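PDB 5FQ8: outer membrane protein Omp121 from Bacteroides thetaiotaomicron, which probably imports nutrients across the bacterial outer membrane as a plugged beta-barrel transporter of the TonB-dependent receptor family. Local coordinates for residues Glu210-Phe218 and Thr840-Arg851; Gly796-Ser807 and Ile819-Val828. All coordinates share one frame; numbering follows the deposited sequence.

Interaction 1 (Glu210-Phe218 and Thr840-Arg851). With CA (calcium ion), chain N.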
loop_
_atom_site.group_PDB
_atom_site.type_symbol
_atom_site.label_atom_id
_atom_site.label_comp_id
_atom_site.label_asym_id
_atom_site.label_seq_id
_atom_site.Cartn_x
_atom_site.Cartn_y
_atom_site.Cartn_z
ATOM N N GLU B 210 14.077 30.233 18.817
ATOM C CA GLU B 210 12.713 30.441 18.355
ATOM C C GLU B 210 12.604 30.338 16.848
ATOM O O GLU B 210 13.567 30.527 16.108
ATOM C CB GLU B 210 12.180 31.810 18.751
ATOM C CG GLU B 210 12.094 32.052 20.213
ATOM C CD GLU B 210 11.094 31.190 20.905
ATOM O OE1 GLU B 210 9.988 30.994 20.375
ATOM O OE2 GLU B 210 11.428 30.699 21.988
ATOM N N ASN B 211 11.383 30.095 16.393
ATOM C CA ASN B 211 11.066 30.157 14.979
ATOM C C ASN B 211 10.430 31.476 14.597
ATOM O O ASN B 211 9.586 31.511 13.706
ATOM C CB ASN B 211 10.134 29.016 14.625
ATOM C CG ASN B 211 8.891 29.071 15.420
ATOM O OD1 ASN B 211 8.918 29.481 16.568
ATOM N ND2 ASN B 211 7.780 28.712 14.820
ATOM N N GLY B 212 10.801 32.559 15.265
ATOM C CA GLY B 212 10.063 33.795 15.134
ATOM C C GLY B 212 10.888 34.943 15.661
ATOM O O GLY B 212 12.025 34.771 16.098
ATOM N N SER B 213 10.298 36.128 15.609
ATOM C CA SER B 213 11.054 37.355 15.807
ATOM C C SER B 213 10.345 38.281 16.759
ATOM O O SER B 213 10.166 39.466 16.487
ATOM C CB SER B 213 11.300 38.097 14.499
ATOM O OG SER B 213 11.886 37.276 13.516
ATOM N N TRP B 214 9.916 37.761 17.899
ATOM C CA TRP B 214 9.415 38.624 18.962
ATOM C C TRP B 214 10.462 38.806 20.050
ATOM O O TRP B 214 10.180 38.623 21.216
ATOM C CB TRP B 214 8.132 38.060 19.551
ATOM C CG TRP B 214 6.999 37.858 18.597
ATOM C CD1 TRP B 214 6.627 36.694 18.014
ATOM C CD2 TRP B 214 6.048 38.834 18.174
ATOM N NE1 TRP B 214 5.521 36.884 17.240
ATOM C CE2 TRP B 214 5.144 38.193 17.323
ATOM C CE3 TRP B 214 5.882 40.196 18.426
ATOM C CZ2 TRP B 214 4.093 38.864 16.714
ATOM C CZ3 TRP B 214 4.835 40.861 17.825
ATOM C CH2 TRP B 214 3.954 40.198 16.983
ATOM N N GLY B 215 11.688 39.151 19.685
ATOM C CA GLY B 215 12.725 39.358 20.663
ATOM C C GLY B 215 12.945 40.833 20.910
ATOM O O GLY B 215 12.069 41.664 20.651
ATOM N N PRO B 216 14.112 41.186 21.428
ATOM C CA PRO B 216 14.428 42.592 21.655
ATOM C C PRO B 216 14.764 43.334 20.370
ATOM O O PRO B 216 14.997 42.764 19.305
ATOM C CB PRO B 216 15.634 42.535 22.596
ATOM C CG PRO B 216 16.170 41.219 22.473
ATOM C CD PRO B 216 15.053 40.302 22.118
ATOM N N ARG B 217 14.769 44.657 20.496
ATOM C CA ARG B 217 15.187 45.511 19.398
ATOM C C ARG B 217 16.669 45.294 19.135
ATOM O O ARG B 217 17.456 45.101 20.062
ATOM C CB ARG B 217 14.887 46.972 19.722
ATOM C CG ARG B 217 14.983 47.916 18.528
ATOM C CD ARG B 217 13.956 49.052 18.574
ATOM N NE ARG B 217 13.576 49.434 19.932
ATOM C CZ ARG B 217 12.322 49.531 20.354
ATOM N NH1 ARG B 217 11.336 49.285 19.516
ATOM N NH2 ARG B 217 12.051 49.890 21.600
ATOM N N PHE B 218 17.037 45.296 17.859
ATOM C CA PHE B 218 18.372 44.871 17.468
ATOM C C PHE B 218 19.447 45.746 18.091
ATOM O O PHE B 218 19.402 46.968 18.002
ATOM C CB PHE B 218 18.492 44.887 15.958
ATOM C CG PHE B 218 17.910 43.674 15.293
ATOM C CD1 PHE B 218 18.452 42.422 15.505
ATOM C CD2 PHE B 218 16.838 43.791 14.440
ATOM C CE1 PHE B 218 17.923 41.315 14.896
ATOM C CE2 PHE B 218 16.308 42.681 13.828
ATOM C CZ PHE B 218 16.853 41.440 14.059
ATOM N N THR B 840 4.424 34.707 13.416
ATOM C CA THR B 840 5.837 34.539 13.675
ATOM C C THR B 840 6.552 35.842 13.984
ATOM O O THR B 840 7.753 35.809 14.269
ATOM C CB THR B 840 6.478 33.867 12.483
ATOM O OG1 THR B 840 7.732 33.330 12.877
ATOM C CG2 THR B 840 6.690 34.854 11.414
ATOM N N GLY B 841 5.845 36.971 13.954
ATOM C CA GLY B 841 6.446 38.241 14.297
ATOM C C GLY B 841 7.355 38.801 13.241
ATOM O O GLY B 841 8.267 39.565 13.557
ATOM N N ASN B 842 7.135 38.442 11.985
ATOM C CA ASN B 842 8.031 38.851 10.920
ATOM C C ASN B 842 7.445 39.897 9.993
ATOM O O ASN B 842 8.210 40.615 9.357
ATOM C CB ASN B 842 8.455 37.636 10.089
ATOM C CG ASN B 842 9.504 36.813 10.758
ATOM O OD1 ASN B 842 10.198 37.286 11.642
ATOM N ND2 ASN B 842 9.628 35.570 10.342
ATOM N N ALA B 843 6.130 40.005 9.891
ATOM C CA ALA B 843 5.545 41.026 9.039
ATOM C C ALA B 843 5.762 42.407 9.643
ATOM O O ALA B 843 5.792 42.578 10.862
ATOM C CB ALA B 843 4.058 40.765 8.840
ATOM N N ILE B 844 5.917 43.396 8.768
ATOM C CA ILE B 844 6.223 44.749 9.208
ATOM C C ILE B 844 5.079 45.302 10.041
ATOM O O ILE B 844 5.293 46.066 10.985
ATOM C CB ILE B 844 6.541 45.638 7.984
ATOM C CG1 ILE B 844 6.991 47.018 8.425
ATOM C CG2 ILE B 844 5.368 45.729 7.042
ATOM C CD1 ILE B 844 8.281 47.008 9.175
ATOM N N GLN B 845 3.852 44.897 9.729
ATOM C CA GLN B 845 2.719 45.304 10.542
ATOM C C GLN B 845 2.915 44.989 12.016
ATOM O O GLN B 845 2.471 45.762 12.868
ATOM C CB GLN B 845 1.444 44.635 10.045
ATOM C CG GLN B 845 0.865 45.246 8.808
ATOM C CD GLN B 845 1.505 44.729 7.571
ATOM O OE1 GLN B 845 2.573 44.159 7.622
ATOM N NE2 GLN B 845 0.856 44.924 6.444
ATOM N N THR B 846 3.568 43.877 12.349
ATOM C CA THR B 846 3.644 43.519 13.756
ATOM C C THR B 846 4.589 44.418 14.531
ATOM O O THR B 846 4.653 44.307 15.759
ATOM C CB THR B 846 4.060 42.057 13.934
ATOM O OG1 THR B 846 5.441 41.895 13.610
ATOM C CG2 THR B 846 3.223 41.147 13.066
ATOM N N ALA B 847 5.311 45.299 13.857
ATOM C CA ALA B 847 6.142 46.266 14.550
ATOM C C ALA B 847 5.356 47.499 14.979
ATOM O O ALA B 847 5.954 48.525 15.265
ATOM C CB ALA B 847 7.319 46.655 13.660
ATOM N N TYR B 848 4.040 47.359 15.125
ATOM C CA TYR B 848 3.107 48.482 15.090
ATOM C C TYR B 848 3.414 49.568 16.115
ATOM O O TYR B 848 3.522 50.744 15.767
ATOM C CB TYR B 848 1.694 47.958 15.283
ATOM C CG TYR B 848 0.690 48.962 15.776
ATOM C CD1 TYR B 848 0.149 49.893 14.920
ATOM C CD2 TYR B 848 0.246 48.938 17.086
ATOM C CE1 TYR B 848 -0.772 50.783 15.352
ATOM C CE2 TYR B 848 -0.677 49.825 17.521
ATOM C CZ TYR B 848 -1.183 50.750 16.649
ATOM O OH TYR B 848 -2.113 51.661 17.079
ATOM N N ASN B 849 3.489 49.231 17.386
ATOM C CA ASN B 849 3.615 50.283 18.377
ATOM C C ASN B 849 5.021 50.357 18.922
ATOM O O ASN B 849 5.219 50.689 20.087
ATOM C CB ASN B 849 2.601 50.065 19.493
ATOM C CG ASN B 849 2.371 51.296 20.324
ATOM O OD1 ASN B 849 1.717 52.224 19.889
ATOM N ND2 ASN B 849 2.896 51.304 21.535
ATOM N N ASP B 850 6.007 50.039 18.093
ATOM C CA ASP B 850 7.352 49.764 18.577
ATOM C C ASP B 850 7.298 48.692 19.654
ATOM O O ASP B 850 8.188 48.571 20.498
ATOM C CB ASP B 850 8.040 51.032 19.074
ATOM C CG ASP B 850 8.108 52.101 18.005
ATOM O OD1 ASP B 850 7.132 52.239 17.237
ATOM O OD2 ASP B 850 9.129 52.806 18.000
ATOM N N ARG B 851 6.214 47.925 19.617
ATOM C CA ARG B 851 6.007 46.766 20.465
ATOM C C ARG B 851 6.039 47.135 21.946
ATOM O O ARG B 851 6.354 46.313 22.805
ATOM C CB ARG B 851 7.010 45.668 20.116
ATOM C CG ARG B 851 6.573 44.927 18.876
ATOM C CD ARG B 851 7.504 43.811 18.516
ATOM N NE ARG B 851 7.109 43.219 17.251
ATOM C CZ ARG B 851 7.856 42.361 16.571
ATOM N NH1 ARG B 851 9.026 42.000 17.050
ATOM N NH2 ARG B 851 7.429 41.861 15.423
HETATM CA CA CA N . 8.123 52.307 15.486
HETATM O O HOH W 1 9.718 41.741 19.912
HETATM O O HOH W 2 7.893 52.379 13.218
#
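The guanidinium of Arg851 lies over one face of the Trp214 indole, with Arg851 NE 3.3 Å from Trp214 CZ3. The two planes are 37° apart. Gly841 rests on the same ring face, its CA 3.3 Å from Trp214 CE2. Trp214 CG stands anti to its carbonyl carbon (chi1 -58°), which swings the indole across the 840-851 loop. The pyrrole nitrogen donates to the carbonyl of Phe839. Arg851 NH1 donates to Ser213 O at 2.8 Å, and a water links the same nitrogen to Gly215 O. Thr846 is gripped side-on: Arg851 NE reaches Thr846 O at 3.1 Å, and Arg851 NH2 reaches Thr846 OG1 at 2.7 Å. NH2 also donates to Gly841 O. Ser213 N is bonded to Thr840 O at 2.9 Å, and Ser213 OG donates to Asn842 OD1. Gly841, with positive phi, forms the Schellman motif that ends helix 832-839. The loop between strands 205-206 and 222-225 thus meets the loop after helix 832-839, beside a calcium site at the interface with another protein. Asp850 binds the calcium through both carboxylate oxygens, a water also binds it, and Asp850 OD2 bonds to a basic side chain of that protein. Arg217 makes a weak bond to Asp850 O and a salt bridge to Glu197, also a residue of this calcium site. The bonds around Arg851 probably fix its plane, while the calcium should offset the charge of Asp850.

Interaction 2 (Gly796-Ser807 and Ile819-Val828); sequences GDMNNKYQMGVS and IDFDIRQGGV
One face of the Tyr802 ring is met by Gln825 CB, 3.9 Å from the ring centroid and 22° off the normal, a CH-pi contact. The two side chains run alongside each other and point the same way. Across the sheet, the guanidinium of Arg824 has Asp822 OD1 and a water at its edge. It grips Asp822 side-on in a two-pronged salt bridge, Arg824 NE to Asp822 OD1 at 3.2 Å and Arg824 NH2 to Asp822 OD2 at 3.0 Å. The water passes on to Asn800 OD1. Asn800 ND2 donates to Gly826 O at 2.7 Å. Strands 802-807 and 819-825 form an antiparallel hairpin with hydrogen-bonded pairs at Tyr802-Gln825, Met804-Ile823 and Val806-Phe821. Lys801 and Tyr802 both face Gln825 in a classic beta bulge: Tyr802 N is 3.2 Å from Gln825 O, and the bond from Lys801 N is weak. On the face of Tyr802, Met804 CG lies 3.9 Å from Ile823 CB, and Val806 touches Phe821. On the other face, Arg824 also donates to Ser74 and Ile73, and Asp822 pairs with Arg908. Ser74 and Ile73 belong to the plug region, so this face probably turns inward. The hairpin thus has a largely apolar and aromatic face, with Gln825 beside the Tyr802 ring, and a face whose Arg824-Asp822 salt bridge ties the barrel wall to the plug.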
loop_
_atom_site.group_PDB
_atom_site.type_symbol
_atom_site.label_atom_id
_atom_site.label_comp_id
_atom_site.label_asym_id
_atom_site.label_seq_id
_atom_site.Cartn_x
_atom_site.Cartn_y
_atom_site.Cartn_z
ATOM N N GLY B 796 -16.853 39.566 2.958
ATOM C CA GLY B 796 -16.584 39.719 1.546
ATOM C C GLY B 796 -16.740 38.410 0.806
ATOM O O GLY B 796 -16.994 37.351 1.384
ATOM N N ASP B 797 -16.591 38.501 -0.504
ATOM C CA ASP B 797 -16.786 37.374 -1.395
ATOM C C ASP B 797 -15.503 37.106 -2.169
ATOM O O ASP B 797 -14.476 37.754 -1.967
ATOM C CB ASP B 797 -17.974 37.616 -2.329
ATOM C CG ASP B 797 -17.859 38.899 -3.108
ATOM O OD1 ASP B 797 -17.095 39.794 -2.699
ATOM O OD2 ASP B 797 -18.551 39.019 -4.134
ATOM N N MET B 798 -15.563 36.114 -3.047
ATOM C CA MET B 798 -14.392 35.689 -3.787
ATOM C C MET B 798 -14.176 36.498 -5.048
ATOM O O MET B 798 -13.080 36.441 -5.611
ATOM C CB MET B 798 -14.523 34.216 -4.164
ATOM C CG MET B 798 -15.773 33.951 -4.978
ATOM S SD MET B 798 -15.726 32.511 -6.017
ATOM C CE MET B 798 -15.576 31.301 -4.765
ATOM N N ASN B 799 -15.190 37.244 -5.493
ATOM C CA ASN B 799 -15.228 37.788 -6.844
ATOM C C ASN B 799 -14.557 39.149 -6.942
ATOM O O ASN B 799 -14.717 40.002 -6.067
ATOM C CB ASN B 799 -16.668 37.917 -7.331
ATOM C CG ASN B 799 -17.419 36.624 -7.278
ATOM O OD1 ASN B 799 -17.402 35.848 -8.224
ATOM N ND2 ASN B 799 -18.086 36.378 -6.173
ATOM N N ASN B 800 -13.816 39.341 -8.029
ATOM C CA ASN B 800 -13.415 40.667 -8.474
ATOM C C ASN B 800 -14.641 41.511 -8.790
ATOM O O ASN B 800 -15.574 41.050 -9.450
ATOM C CB ASN B 800 -12.555 40.556 -9.727
ATOM C CG ASN B 800 -11.223 39.936 -9.467
ATOM O OD1 ASN B 800 -10.736 39.163 -10.270
ATOM N ND2 ASN B 800 -10.622 40.259 -8.350
ATOM N N LYS B 801 -14.628 42.764 -8.348
ATOM C CA LYS B 801 -15.739 43.639 -8.688
ATOM C C LYS B 801 -15.715 44.009 -10.157
ATOM O O LYS B 801 -16.772 44.222 -10.757
ATOM C CB LYS B 801 -15.717 44.888 -7.817
ATOM C CG LYS B 801 -15.988 44.610 -6.348
ATOM C CD LYS B 801 -17.425 44.161 -6.119
ATOM C CE LYS B 801 -17.570 43.439 -4.788
ATOM N NZ LYS B 801 -16.989 44.218 -3.682
ATOM N N TYR B 802 -14.522 44.085 -10.745
ATOM C CA TYR B 802 -14.355 44.245 -12.182
ATOM C C TYR B 802 -12.966 43.770 -12.564
ATOM O O TYR B 802 -12.075 43.662 -11.721
ATOM C CB TYR B 802 -14.576 45.692 -12.617
ATOM C CG TYR B 802 -13.573 46.706 -12.107
ATOM C CD1 TYR B 802 -12.400 46.973 -12.804
ATOM C CD2 TYR B 802 -13.825 47.436 -10.961
ATOM C CE1 TYR B 802 -11.497 47.921 -12.355
ATOM C CE2 TYR B 802 -12.934 48.383 -10.506
ATOM C CZ TYR B 802 -11.773 48.629 -11.206
ATOM O OH TYR B 802 -10.887 49.577 -10.742
ATOM N N GLN B 803 -12.798 43.479 -13.848
ATOM C CA GLN B 803 -11.512 43.066 -14.390
ATOM C C GLN B 803 -11.277 43.811 -15.691
ATOM O O GLN B 803 -12.218 44.084 -16.436
ATOM C CB GLN B 803 -11.445 41.550 -14.663
ATOM C CG GLN B 803 -12.156 40.661 -13.647
ATOM C CD GLN B 803 -12.444 39.270 -14.168
ATOM O OE1 GLN B 803 -11.534 38.536 -14.530
ATOM N NE2 GLN B 803 -13.716 38.905 -14.215
ATOM N N MET B 804 -10.019 44.115 -15.979
ATOM C CA MET B 804 -9.753 44.725 -17.271
ATOM C C MET B 804 -8.276 44.608 -17.606
ATOM O O MET B 804 -7.447 44.300 -16.744
ATOM C CB MET B 804 -10.192 46.184 -17.297
ATOM C CG MET B 804 -9.298 47.117 -16.546
ATOM S SD MET B 804 -9.947 48.773 -16.619
ATOM C CE MET B 804 -8.560 49.671 -15.964
ATOM N N GLY B 805 -7.971 44.857 -18.876
ATOM C CA GLY B 805 -6.606 44.820 -19.373
ATOM C C GLY B 805 -6.394 45.845 -20.462
ATOM O O GLY B 805 -7.314 46.179 -21.208
ATOM N N VAL B 806 -5.168 46.357 -20.539
ATOM C CA VAL B 806 -4.792 47.363 -21.526
ATOM C C VAL B 806 -3.505 46.926 -22.212
ATOM O O VAL B 806 -2.513 46.601 -21.554
ATOM C CB VAL B 806 -4.638 48.769 -20.909
ATOM C CG1 VAL B 806 -5.830 49.092 -20.092
ATOM C CG2 VAL B 806 -3.404 48.892 -20.058
ATOM N N SER B 807 -3.526 46.903 -23.534
ATOM C CA SER B 807 -2.392 46.440 -24.307
ATOM C C SER B 807 -1.961 47.524 -25.272
ATOM O O SER B 807 -2.762 48.352 -25.685
ATOM C CB SER B 807 -2.725 45.178 -25.074
ATOM O OG SER B 807 -2.698 44.065 -24.212
ATOM N N ILE B 819 3.074 45.178 -24.786
ATOM C CA ILE B 819 3.034 45.444 -23.358
ATOM C C ILE B 819 1.599 45.272 -22.914
ATOM O O ILE B 819 0.721 46.011 -23.369
ATOM C CB ILE B 819 3.531 46.854 -23.015
ATOM C CG1 ILE B 819 4.963 47.021 -23.482
ATOM C CG2 ILE B 819 3.503 47.048 -21.544
ATOM C CD1 ILE B 819 5.590 48.295 -23.038
ATOM N N ASP B 820 1.349 44.299 -22.047
ATOM C CA ASP B 820 0.002 44.033 -21.572
ATOM C C ASP B 820 -0.066 44.180 -20.060
ATOM O O ASP B 820 0.831 43.733 -19.341
ATOM C CB ASP B 820 -0.445 42.651 -22.006
ATOM C CG ASP B 820 -0.237 42.432 -23.457
ATOM O OD1 ASP B 820 0.925 42.256 -23.853
ATOM O OD2 ASP B 820 -1.229 42.455 -24.204
ATOM N N PHE B 821 -1.125 44.817 -19.587
ATOM C CA PHE B 821 -1.357 45.010 -18.169
ATOM C C PHE B 821 -2.625 44.286 -17.797
ATOM O O PHE B 821 -3.622 44.381 -18.509
ATOM C CB PHE B 821 -1.471 46.491 -17.816
ATOM C CG PHE B 821 -0.172 47.196 -17.817
ATOM C CD1 PHE B 821 0.342 47.697 -18.975
ATOM C CD2 PHE B 821 0.548 47.326 -16.668
ATOM C CE1 PHE B 821 1.541 48.326 -18.983
ATOM C CE2 PHE B 821 1.745 47.955 -16.671
ATOM C CZ PHE B 821 2.245 48.457 -17.827
ATOM N N ASP B 822 -2.572 43.548 -16.702
ATOM C CA ASP B 822 -3.731 42.858 -16.162
ATOM C C ASP B 822 -4.204 43.648 -14.964
ATOM O O ASP B 822 -3.396 44.020 -14.111
ATOM C CB ASP B 822 -3.389 41.427 -15.758
ATOM C CG ASP B 822 -4.558 40.492 -15.897
ATOM O OD1 ASP B 822 -5.706 40.943 -15.731
ATOM O OD2 ASP B 822 -4.323 39.303 -16.180
ATOM N N ILE B 823 -5.495 43.940 -14.916
ATOM C CA ILE B 823 -6.039 44.735 -13.827
ATOM C C ILE B 823 -7.304 44.077 -13.319
ATOM O O ILE B 823 -8.315 44.042 -14.025
ATOM C CB ILE B 823 -6.317 46.181 -14.239
ATOM C CG1 ILE B 823 -5.015 46.875 -14.589
ATOM C CG2 ILE B 823 -6.979 46.911 -13.107
ATOM C CD1 ILE B 823 -4.732 46.866 -16.035
ATOM N N ARG B 824 -7.251 43.566 -12.097
ATOM C CA ARG B 824 -8.374 42.889 -11.470
ATOM C C ARG B 824 -8.547 43.502 -10.101
ATOM O O ARG B 824 -7.582 43.579 -9.336
ATOM C CB ARG B 824 -8.136 41.383 -11.349
ATOM C CG ARG B 824 -7.464 40.767 -12.556
ATOM C CD ARG B 824 -7.376 39.280 -12.465
ATOM N NE ARG B 824 -6.787 38.773 -13.682
ATOM C CZ ARG B 824 -6.670 37.494 -13.984
ATOM N NH1 ARG B 824 -7.110 36.573 -13.147
ATOM N NH2 ARG B 824 -6.114 37.146 -15.129
ATOM N N GLN B 825 -9.764 43.937 -9.801
ATOM C CA GLN B 825 -10.027 44.730 -8.616
ATOM C C GLN B 825 -11.219 44.161 -7.880
ATOM O O GLN B 825 -12.281 43.959 -8.476
ATOM C CB GLN B 825 -10.291 46.193 -8.979
ATOM C CG GLN B 825 -9.079 46.924 -9.492
ATOM C CD GLN B 825 -8.119 47.316 -8.387
ATOM O OE1 GLN B 825 -8.524 47.472 -7.236
ATOM N NE2 GLN B 825 -6.838 47.478 -8.732
ATOM N N GLY B 826 -11.046 43.927 -6.593
ATOM C CA GLY B 826 -12.158 43.545 -5.757
ATOM C C GLY B 826 -12.100 42.085 -5.338
ATOM O O GLY B 826 -11.519 41.231 -6.010
ATOM N N GLY B 827 -12.724 41.811 -4.204
ATOM C CA GLY B 827 -12.771 40.475 -3.667
ATOM C C GLY B 827 -11.711 40.238 -2.616
ATOM O O GLY B 827 -10.919 41.111 -2.260
ATOM N N VAL B 828 -11.686 39.003 -2.123
ATOM C CA VAL B 828 -10.872 38.660 -0.969
ATOM C C VAL B 828 -10.502 37.189 -1.045
ATOM O O VAL B 828 -11.181 36.393 -1.682
ATOM C CB VAL B 828 -11.630 39.013 0.334
ATOM C CG1 VAL B 828 -12.722 38.029 0.598
ATOM C CG2 VAL B 828 -10.698 39.104 1.493
HETATM O O HOH W 3 -8.976 36.649 -10.497
HETATM O O HOH W 4 -14.607 44.021 -2.895
HETATM O O HOH W 5 -8.254 41.316 -16.934
#

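Interaction 1 and interaction 2 do not touch. Their centres are 33 Å apart and their nearest atoms about 14 Å. Both segments of interaction 2 lie in sequence between 210-218 and 840-851. The two are close in sequence at one end: 819-828 leads through strand 828-831 and helix 832-839 into 840-851. Interaction 2 is part of the barrel wall and holds no residue of the calcium, magnesium or lipid sites. Interaction 1 joins two loops remote from the middle of the chain: its centre is about 33 Å from the chain centre, against about 16 Å for the centre of interaction 2. It holds the calcium ligand Asp850, at the interface with another protein chain.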